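Local structure of adenosine kinase, putative (Trypanosoma brucei, 3OTX) at residues A[192-205]-A[217-231]. The protein probably catalyses the magnesium-dependent transfer of phosphate from ATP to adenosine, giving AMP and ADP in purine salvage. The protein carries 1 engineered substitution. Residues are numbered along the deposited sequence; the frame is centred on the assembly and turned at random.
Sequences GLFMINLSAPFIMQ and YTDIIVANRHEAKEF. With AP5 (bis(adenosine)-5'-pentaphosphate), chain C.
Asp-219 meets the start of strand 193-197 with its carboxylate: OD2 takes the N-H of Phe-194 at 2.9 Å through the anti lone pair, nearly straight at 174°, while OD1 binds Tyr-255. From here strands 193-197 and 220-224 run parallel as central neighbours in the large sheet of this ribokinase-like fold. Met-195 and Ile-220 lie side by side on one face of the sheet, where helix 300-311 covers Met-195. On the other face, Ile-196 crosses Thr-218 at about a right angle; in the conformer described, CG1 sits between backbone N and carbonyl carbon (chi1 55°) and faces the Thr-218 methyl. Farther along, Leu-198 sets CD1 against Ala-223 CB and, 3.6 Å off, Phe-231 CD1, while CD2 turns to Ile-221 CG2; the leucine fork thus spans strand and helix. Pro-201 lays CG over one face of the His-226 imidazole, a CH-pi contact 4.0 Å from the ring centroid. The extended Glu-227 side chain reaches the loop at Ser-199, where OE2 and Ser-199 O, both acceptors, share no hydrogen bond. A water lies within hydrogen-bonding distance of OE2 and, in one conformer, Asn-197 OD1. Glu-227 OE1 receives Asn-224 N from above the carboxylate plane, and Glu-227 N returns to Asn-224 OD1 at 2.8 Å, completing a capping box. Asn-224 ND2 donates to O1B of the bound bis(adenosine)-5'-pentaphosphate at 2.8 Å, so the cap should help orient the ligand-binding N-H.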
loop_
_atom_site.group_PDB
_atom_site.type_symbol
_atom_site.label_atom_id
_atom_site.label_comp_id
_atom_site.label_asym_id
_atom_site.label_seq_id
_atom_site.Cartn_x
_atom_site.Cartn_y
_atom_site.Cartn_z
ATOM N N GLY A 192 -7.209 -10.843 -15.666
ATOM C CA GLY A 192 -6.082 -10.365 -14.836
ATOM C C GLY A 192 -6.318 -10.780 -13.402
ATOM O O GLY A 192 -7.080 -11.729 -13.112
ATOM N N LEU A 193 -5.604 -10.093 -12.522
ATOM C CA LEU A 193 -5.665 -10.295 -11.082
ATOM C C LEU A 193 -5.935 -9.001 -10.379
ATOM O O LEU A 193 -5.366 -7.976 -10.736
ATOM C CB LEU A 193 -4.326 -10.827 -10.580
ATOM C CG LEU A 193 -4.432 -12.338 -10.747
ATOM C CD1 LEU A 193 -3.260 -12.925 -11.505
ATOM C CD2 LEU A 193 -4.708 -13.008 -9.411
ATOM N N PHE A 194 -6.796 -9.045 -9.375
ATOM C CA PHE A 194 -7.052 -7.897 -8.528
ATOM C C PHE A 194 -6.580 -8.178 -7.125
ATOM O O PHE A 194 -6.923 -9.219 -6.551
ATOM C CB PHE A 194 -8.543 -7.541 -8.505
ATOM C CG PHE A 194 -8.808 -6.210 -7.855
ATOM C CD1 PHE A 194 -8.735 -5.037 -8.606
ATOM C CD2 PHE A 194 -9.032 -6.127 -6.489
ATOM C CE1 PHE A 194 -8.942 -3.805 -8.020
ATOM C CE2 PHE A 194 -9.237 -4.871 -5.873
ATOM C CZ PHE A 194 -9.158 -3.708 -6.644
ATOM N N MET A 195 -5.796 -7.245 -6.580
ATOM C CA MET A 195 -5.174 -7.411 -5.275
ATOM C C MET A 195 -5.408 -6.170 -4.439
ATOM O O MET A 195 -5.324 -5.055 -4.950
ATOM C CB MET A 195 -3.668 -7.612 -5.425
ATOM C CG MET A 195 -3.264 -8.571 -6.517
ATOM S SD MET A 195 -1.485 -8.559 -6.675
ATOM C CE MET A 195 -1.044 -8.718 -4.955
ATOM N N ILE A 196 -5.675 -6.372 -3.159
ATOM C CA ILE A 196 -5.793 -5.252 -2.221
ATOM C C ILE A 196 -4.947 -5.506 -0.995
ATOM O O ILE A 196 -4.696 -6.677 -0.632
ATOM C CB ILE A 196 -7.237 -5.011 -1.753
ATOM C CG1 ILE A 196 -7.866 -6.270 -1.145
ATOM C CG2 ILE A 196 -8.071 -4.494 -2.860
ATOM C CD1 ILE A 196 -9.304 -6.073 -0.764
ATOM N N ASN A 197 -4.492 -4.435 -0.358
ATOM C CA ASN A 197 -3.919 -4.516 0.974
ATOM C C ASN A 197 -4.956 -3.968 1.940
ATOM O O ASN A 197 -5.649 -3.039 1.597
ATOM C CB ASN A 197 -2.619 -3.698 1.009
ATOM C CG ASN A 197 -2.013 -3.586 2.404
ATOM O OD1 ASN A 197 -1.852 -2.493 2.912
ATOM N ND2 ASN A 197 -1.690 -4.708 3.014
ATOM N N LEU A 198 -5.022 -4.508 3.147
ATOM C CA LEU A 198 -5.968 -3.994 4.133
ATOM C C LEU A 198 -5.605 -2.625 4.710
ATOM O O LEU A 198 -6.475 -1.944 5.258
ATOM C CB LEU A 198 -6.180 -5.033 5.238
ATOM C CG LEU A 198 -6.812 -6.354 4.775
ATOM C CD1 LEU A 198 -7.152 -7.212 5.997
ATOM C CD2 LEU A 198 -8.082 -6.068 3.930
ATOM N N SER A 199 -4.322 -2.249 4.602
ATOM C CA SER A 199 -3.783 -0.881 4.919
ATOM C C SER A 199 -3.772 -0.436 6.366
ATOM O O SER A 199 -2.747 0.069 6.845
ATOM C CB SER A 199 -4.471 0.211 4.091
ATOM O OG SER A 199 -4.219 0.069 2.695
ATOM N N ALA A 200 -4.897 -0.539 7.055
ATOM C CA ALA A 200 -4.966 -0.066 8.437
ATOM C C ALA A 200 -6.165 -0.625 9.136
ATOM O O ALA A 200 -7.222 -0.787 8.524
ATOM C CB ALA A 200 -5.017 1.493 8.466
ATOM N N PRO A 201 -6.041 -0.876 10.445
ATOM C CA PRO A 201 -7.226 -1.309 11.146
ATOM C C PRO A 201 -8.423 -0.400 10.933
ATOM O O PRO A 201 -9.535 -0.910 10.889
ATOM C CB PRO A 201 -6.785 -1.322 12.619
ATOM C CG PRO A 201 -5.322 -1.684 12.525
ATOM C CD PRO A 201 -4.820 -0.960 11.280
ATOM N N PHE A 202 -8.241 0.909 10.735
ATOM C CA PHE A 202 -9.410 1.798 10.562
ATOM C C PHE A 202 -10.248 1.549 9.312
ATOM O O PHE A 202 -11.418 1.935 9.245
ATOM C CB PHE A 202 -9.065 3.288 10.710
ATOM C CG PHE A 202 -8.412 3.919 9.505
ATOM C CD1 PHE A 202 -9.152 4.299 8.389
ATOM C CD2 PHE A 202 -7.051 4.193 9.526
ATOM C CE1 PHE A 202 -8.526 4.911 7.289
ATOM C CE2 PHE A 202 -6.435 4.819 8.437
ATOM C CZ PHE A 202 -7.163 5.171 7.325
ATOM N N ILE A 203 -9.632 0.896 8.337
ATOM C CA ILE A 203 -10.353 0.513 7.138
ATOM C C ILE A 203 -11.440 -0.505 7.533
ATOM O O ILE A 203 -12.598 -0.358 7.127
ATOM C CB ILE A 203 -9.390 -0.080 6.073
ATOM C CG1 ILE A 203 -8.408 1.000 5.537
ATOM C CG2 ILE A 203 -10.180 -0.737 4.941
ATOM C CD1 ILE A 203 -9.113 2.211 4.811
ATOM N N MET A 204 -11.062 -1.531 8.301
ATOM C CA MET A 204 -12.020 -2.534 8.766
ATOM C C MET A 204 -13.031 -1.972 9.772
ATOM O O MET A 204 -14.183 -2.403 9.805
ATOM C CB MET A 204 -11.277 -3.711 9.406
ATOM C CG MET A 204 -10.719 -4.785 8.437
ATOM S SD MET A 204 -9.420 -4.295 7.307
ATOM C CE MET A 204 -8.034 -4.141 8.478
ATOM N N GLN A 205 -12.607 -1.005 10.583
ATOM C CA GLN A 205 -13.483 -0.416 11.596
ATOM C C GLN A 205 -14.537 0.524 11.013
ATOM O O GLN A 205 -15.708 0.433 11.394
ATOM C CB GLN A 205 -12.661 0.299 12.670
ATOM C CG GLN A 205 -11.749 -0.643 13.454
ATOM C CD GLN A 205 -10.564 0.067 14.138
ATOM O OE1 GLN A 205 -10.215 1.213 13.816
ATOM N NE2 GLN A 205 -9.939 -0.627 15.085
ATOM N N TYR A 217 -14.478 -9.460 -5.488
ATOM C CA TYR A 217 -13.734 -9.312 -6.744
ATOM C C TYR A 217 -12.228 -9.407 -6.506
ATOM O O TYR A 217 -11.438 -9.254 -7.433
ATOM C CB TYR A 217 -14.005 -7.926 -7.342
ATOM C CG TYR A 217 -15.385 -7.590 -7.829
ATOM C CD1 TYR A 217 -16.260 -6.828 -7.040
ATOM C CD2 TYR A 217 -15.788 -7.940 -9.124
ATOM C CE1 TYR A 217 -17.527 -6.469 -7.519
ATOM C CE2 TYR A 217 -17.031 -7.580 -9.613
ATOM C CZ TYR A 217 -17.896 -6.852 -8.812
ATOM O OH TYR A 217 -19.132 -6.495 -9.320
ATOM N N THR A 218 -11.829 -9.598 -5.246
ATOM C CA THR A 218 -10.425 -9.536 -4.868
ATOM C C THR A 218 -9.825 -10.934 -4.896
ATOM O O THR A 218 -10.255 -11.822 -4.142
ATOM C CB THR A 218 -10.259 -8.881 -3.497
ATOM O OG1 THR A 218 -10.768 -7.529 -3.552
ATOM C CG2 THR A 218 -8.774 -8.816 -3.117
ATOM N N ASP A 219 -8.849 -11.137 -5.783
ATOM C CA ASP A 219 -8.119 -12.402 -5.786
ATOM C C ASP A 219 -7.107 -12.526 -4.633
ATOM O O ASP A 219 -7.104 -13.557 -3.940
ATOM C CB ASP A 219 -7.425 -12.600 -7.115
ATOM C CG ASP A 219 -8.375 -12.452 -8.278
ATOM O OD1 ASP A 219 -9.280 -13.290 -8.436
ATOM O OD2 ASP A 219 -8.233 -11.503 -9.044
ATOM N N ILE A 220 -6.285 -11.494 -4.390
ATOM C CA ILE A 220 -5.247 -11.630 -3.386
ATOM C C ILE A 220 -5.466 -10.524 -2.347
ATOM O O ILE A 220 -5.579 -9.355 -2.684
ATOM C CB ILE A 220 -3.843 -11.526 -4.011
ATOM C CG1 ILE A 220 -3.683 -12.560 -5.143
ATOM C CG2 ILE A 220 -2.776 -11.671 -2.932
ATOM C CD1 ILE A 220 -2.244 -12.938 -5.439
ATOM N N ILE A 221 -5.550 -10.940 -1.090
ATOM C CA ILE A 221 -5.666 -10.033 0.018
ATOM C C ILE A 221 -4.354 -10.092 0.784
ATOM O O ILE A 221 -3.921 -11.169 1.192
ATOM C CB ILE A 221 -6.779 -10.448 0.975
ATOM C CG1 ILE A 221 -8.147 -10.496 0.246
ATOM C CG2 ILE A 221 -6.781 -9.506 2.203
ATOM C CD1 ILE A 221 -9.237 -11.206 1.020
ATOM N N VAL A 222 -3.729 -8.928 0.974
ATOM C CA VAL A 222 -2.437 -8.849 1.672
ATOM C C VAL A 222 -2.650 -7.957 2.905
ATOM O O VAL A 222 -3.354 -6.941 2.837
ATOM C CB VAL A 222 -1.358 -8.250 0.746
ATOM C CG1 VAL A 222 -0.004 -8.121 1.473
ATOM C CG2 VAL A 222 -1.169 -9.139 -0.471
ATOM N N ALA A 223 -2.093 -8.362 4.052
ATOM C CA ALA A 223 -2.164 -7.541 5.263
ATOM C C ALA A 223 -1.047 -7.912 6.213
ATOM O O ALA A 223 -0.303 -8.828 5.957
ATOM C CB ALA A 223 -3.484 -7.728 5.960
ATOM N N ASN A 224 -0.929 -7.173 7.301
ATOM C CA ASN A 224 -0.052 -7.587 8.381
ATOM C C ASN A 224 -0.820 -8.288 9.502
ATOM O O ASN A 224 -2.039 -8.450 9.431
ATOM C CB ASN A 224 0.748 -6.384 8.909
ATOM C CG ASN A 224 -0.128 -5.345 9.555
ATOM O OD1 ASN A 224 -1.323 -5.561 9.768
ATOM N ND2 ASN A 224 0.455 -4.203 9.872
ATOM N N ARG A 225 -0.102 -8.646 10.566
ATOM C CA ARG A 225 -0.681 -9.419 11.672
ATOM C C ARG A 225 -1.846 -8.647 12.326
ATOM O O ARG A 225 -2.921 -9.203 12.616
ATOM C CB ARG A 225 0.413 -9.682 12.714
ATOM C CG ARG A 225 0.007 -10.708 13.758
ATOM C CD ARG A 225 0.848 -10.586 15.028
ATOM N NE ARG A 225 2.182 -11.210 14.964
ATOM C CZ ARG A 225 3.306 -10.588 14.612
ATOM N NH1 ARG A 225 3.272 -9.312 14.227
ATOM N NH2 ARG A 225 4.477 -11.249 14.643
ATOM N N HIS A 226 -1.632 -7.358 12.540
ATOM C CA HIS A 226 -2.609 -6.541 13.224
ATOM C C HIS A 226 -3.906 -6.387 12.421
ATOM O O HIS A 226 -5.007 -6.530 12.975
ATOM C CB HIS A 226 -1.988 -5.190 13.526
ATOM C CG HIS A 226 -2.769 -4.364 14.488
ATOM N ND1 HIS A 226 -2.169 -3.444 15.319
ATOM C CD2 HIS A 226 -4.096 -4.317 14.769
ATOM C CE1 HIS A 226 -3.091 -2.859 16.064
ATOM N NE2 HIS A 226 -4.268 -3.376 15.758
ATOM N N GLU A 227 -3.758 -6.099 11.129
ATOM C CA GLU A 227 -4.881 -5.943 10.222
ATOM C C GLU A 227 -5.611 -7.266 10.092
ATOM O O GLU A 227 -6.836 -7.268 9.982
ATOM C CB GLU A 227 -4.372 -5.483 8.869
ATOM C CG GLU A 227 -3.857 -4.039 8.874
ATOM C CD GLU A 227 -2.846 -3.795 7.759
ATOM O OE1 GLU A 227 -2.693 -4.653 6.847
ATOM O OE2 GLU A 227 -2.174 -2.747 7.790
ATOM N N ALA A 228 -4.889 -8.383 10.101
ATOM C CA ALA A 228 -5.554 -9.683 10.035
ATOM C C ALA A 228 -6.456 -9.893 11.254
ATOM O O ALA A 228 -7.609 -10.353 11.127
ATOM C CB ALA A 228 -4.521 -10.848 9.894
ATOM N N LYS A 229 -5.949 -9.550 12.442
ATOM C CA LYS A 229 -6.787 -9.650 13.638
ATOM C C LYS A 229 -7.986 -8.695 13.575
ATOM O O LYS A 229 -9.071 -9.047 14.049
ATOM C CB LYS A 229 -5.977 -9.411 14.909
ATOM C CG LYS A 229 -4.886 -10.435 15.100
ATOM C CD LYS A 229 -4.036 -10.104 16.332
ATOM C CE LYS A 229 -3.031 -11.196 16.587
ATOM N NZ LYS A 229 -2.010 -10.815 17.567
ATOM N N GLU A 230 -7.787 -7.511 13.001
ATOM C CA GLU A 230 -8.890 -6.553 12.885
ATOM C C GLU A 230 -9.941 -7.068 11.904
ATOM O O GLU A 230 -11.136 -6.865 12.125
ATOM C CB GLU A 230 -8.401 -5.166 12.500
ATOM C CG GLU A 230 -9.403 -4.060 12.799
ATOM C CD GLU A 230 -9.593 -3.847 14.290
ATOM O OE1 GLU A 230 -8.589 -3.562 14.991
ATOM O OE2 GLU A 230 -10.742 -3.966 14.750
ATOM N N PHE A 231 -9.480 -7.722 10.837
ATOM C CA PHE A 231 -10.350 -8.369 9.841
ATOM C C PHE A 231 -11.177 -9.473 10.492
ATOM O O PHE A 231 -12.392 -9.553 10.272
ATOM C CB PHE A 231 -9.503 -8.927 8.688
ATOM C CG PHE A 231 -10.314 -9.333 7.480
ATOM C CD1 PHE A 231 -10.559 -8.429 6.459
ATOM C CD2 PHE A 231 -10.860 -10.619 7.399
ATOM C CE1 PHE A 231 -11.316 -8.796 5.334
ATOM C CE2 PHE A 231 -11.615 -10.997 6.278
ATOM C CZ PHE A 231 -11.841 -10.086 5.250
HETATM P PA AP5 C . 5.597 -6.186 8.769
HETATM O O1A AP5 C . 6.084 -5.569 10.077
HETATM O O2A AP5 C . 4.658 -7.361 8.951
HETATM O O3A AP5 C . 4.833 -5.138 7.815
HETATM P PB AP5 C . 3.829 -3.961 8.276
HETATM O O1B AP5 C . 3.287 -4.172 9.656
HETATM O O2B AP5 C . 2.849 -3.787 7.169
HETATM O O3B AP5 C . 4.872 -2.757 8.290
HETATM P PG AP5 C . 4.871 -1.321 8.977
HETATM O O1G AP5 C . 6.305 -0.920 9.137
HETATM O O2G AP5 C . 4.209 -1.266 10.336
HETATM O O3G AP5 C . 4.213 -0.488 7.845
HETATM P PD AP5 C . 3.853 1.087 7.775
HETATM O O1D AP5 C . 4.223 1.861 9.027
HETATM O O2D AP5 C . 2.431 1.139 7.291
HETATM O O3D AP5 C . 4.886 1.574 6.641
HETATM P PE AP5 C . 4.636 1.530 5.047
HETATM O O1E AP5 C . 3.927 0.256 4.684
HETATM O O2E AP5 C . 5.949 1.844 4.332
HETATM O O5F AP5 C . 6.894 -6.537 7.893
HETATM C C5F AP5 C . 6.766 -6.969 6.539
HETATM C C4F AP5 C . 8.002 -7.746 6.157
HETATM O O4F AP5 C . 9.174 -6.959 6.413
HETATM C C3F AP5 C . 8.246 -9.006 6.983
HETATM O O3F AP5 C . 7.556 -10.091 6.412
HETATM C C2F AP5 C . 9.741 -9.139 6.981
HETATM O O2F AP5 C . 10.165 -9.732 5.779
HETATM C C1F AP5 C . 10.207 -7.679 6.964
HETATM N N9A AP5 C . 10.461 -7.120 8.323
HETATM C C8A AP5 C . 9.685 -6.173 8.997
HETATM N N7A AP5 C . 10.285 -5.925 10.194
HETATM C C5A AP5 C . 11.412 -6.670 10.280
HETATM C C6A AP5 C . 12.406 -6.785 11.226
HETATM N N6A AP5 C . 12.445 -6.002 12.307
HETATM N N1A AP5 C . 13.451 -7.645 10.989
HETATM C C2A AP5 C . 13.546 -8.380 9.818
HETATM N N3A AP5 C . 12.551 -8.247 8.874
HETATM C C4A AP5 C . 11.525 -7.400 9.086
HETATM O O5J AP5 C . 3.587 2.745 4.797
HETATM C C5J AP5 C . 3.964 4.075 5.110
HETATM C C4J AP5 C . 3.238 4.933 4.088
HETATM O O4J AP5 C . 1.829 4.974 4.369
HETATM C C3J AP5 C . 3.641 6.411 4.127
HETATM O O3J AP5 C . 4.484 6.659 3.001
HETATM C C2J AP5 C . 2.312 7.182 4.076
HETATM O O2J AP5 C . 2.301 8.237 3.122
HETATM C C1J AP5 C . 1.336 6.099 3.689
HETATM N N9B AP5 C . -0.051 6.388 4.081
HETATM C C8B AP5 C . -0.478 6.626 5.360
HETATM N N7B AP5 C . -1.808 6.893 5.289
HETATM C C5B AP5 C . -2.210 6.818 3.982
HETATM C C6B AP5 C . -3.451 6.988 3.354
HETATM N N6B AP5 C . -4.566 7.373 3.994
HETATM N N1B AP5 C . -3.455 6.864 1.992
HETATM C C2B AP5 C . -2.366 6.486 1.241
HETATM N N3B AP5 C . -1.136 6.364 1.854
HETATM C C4B AP5 C . -1.090 6.495 3.214
HETATM O O HOH W 1 -0.993 -2.628 5.407
#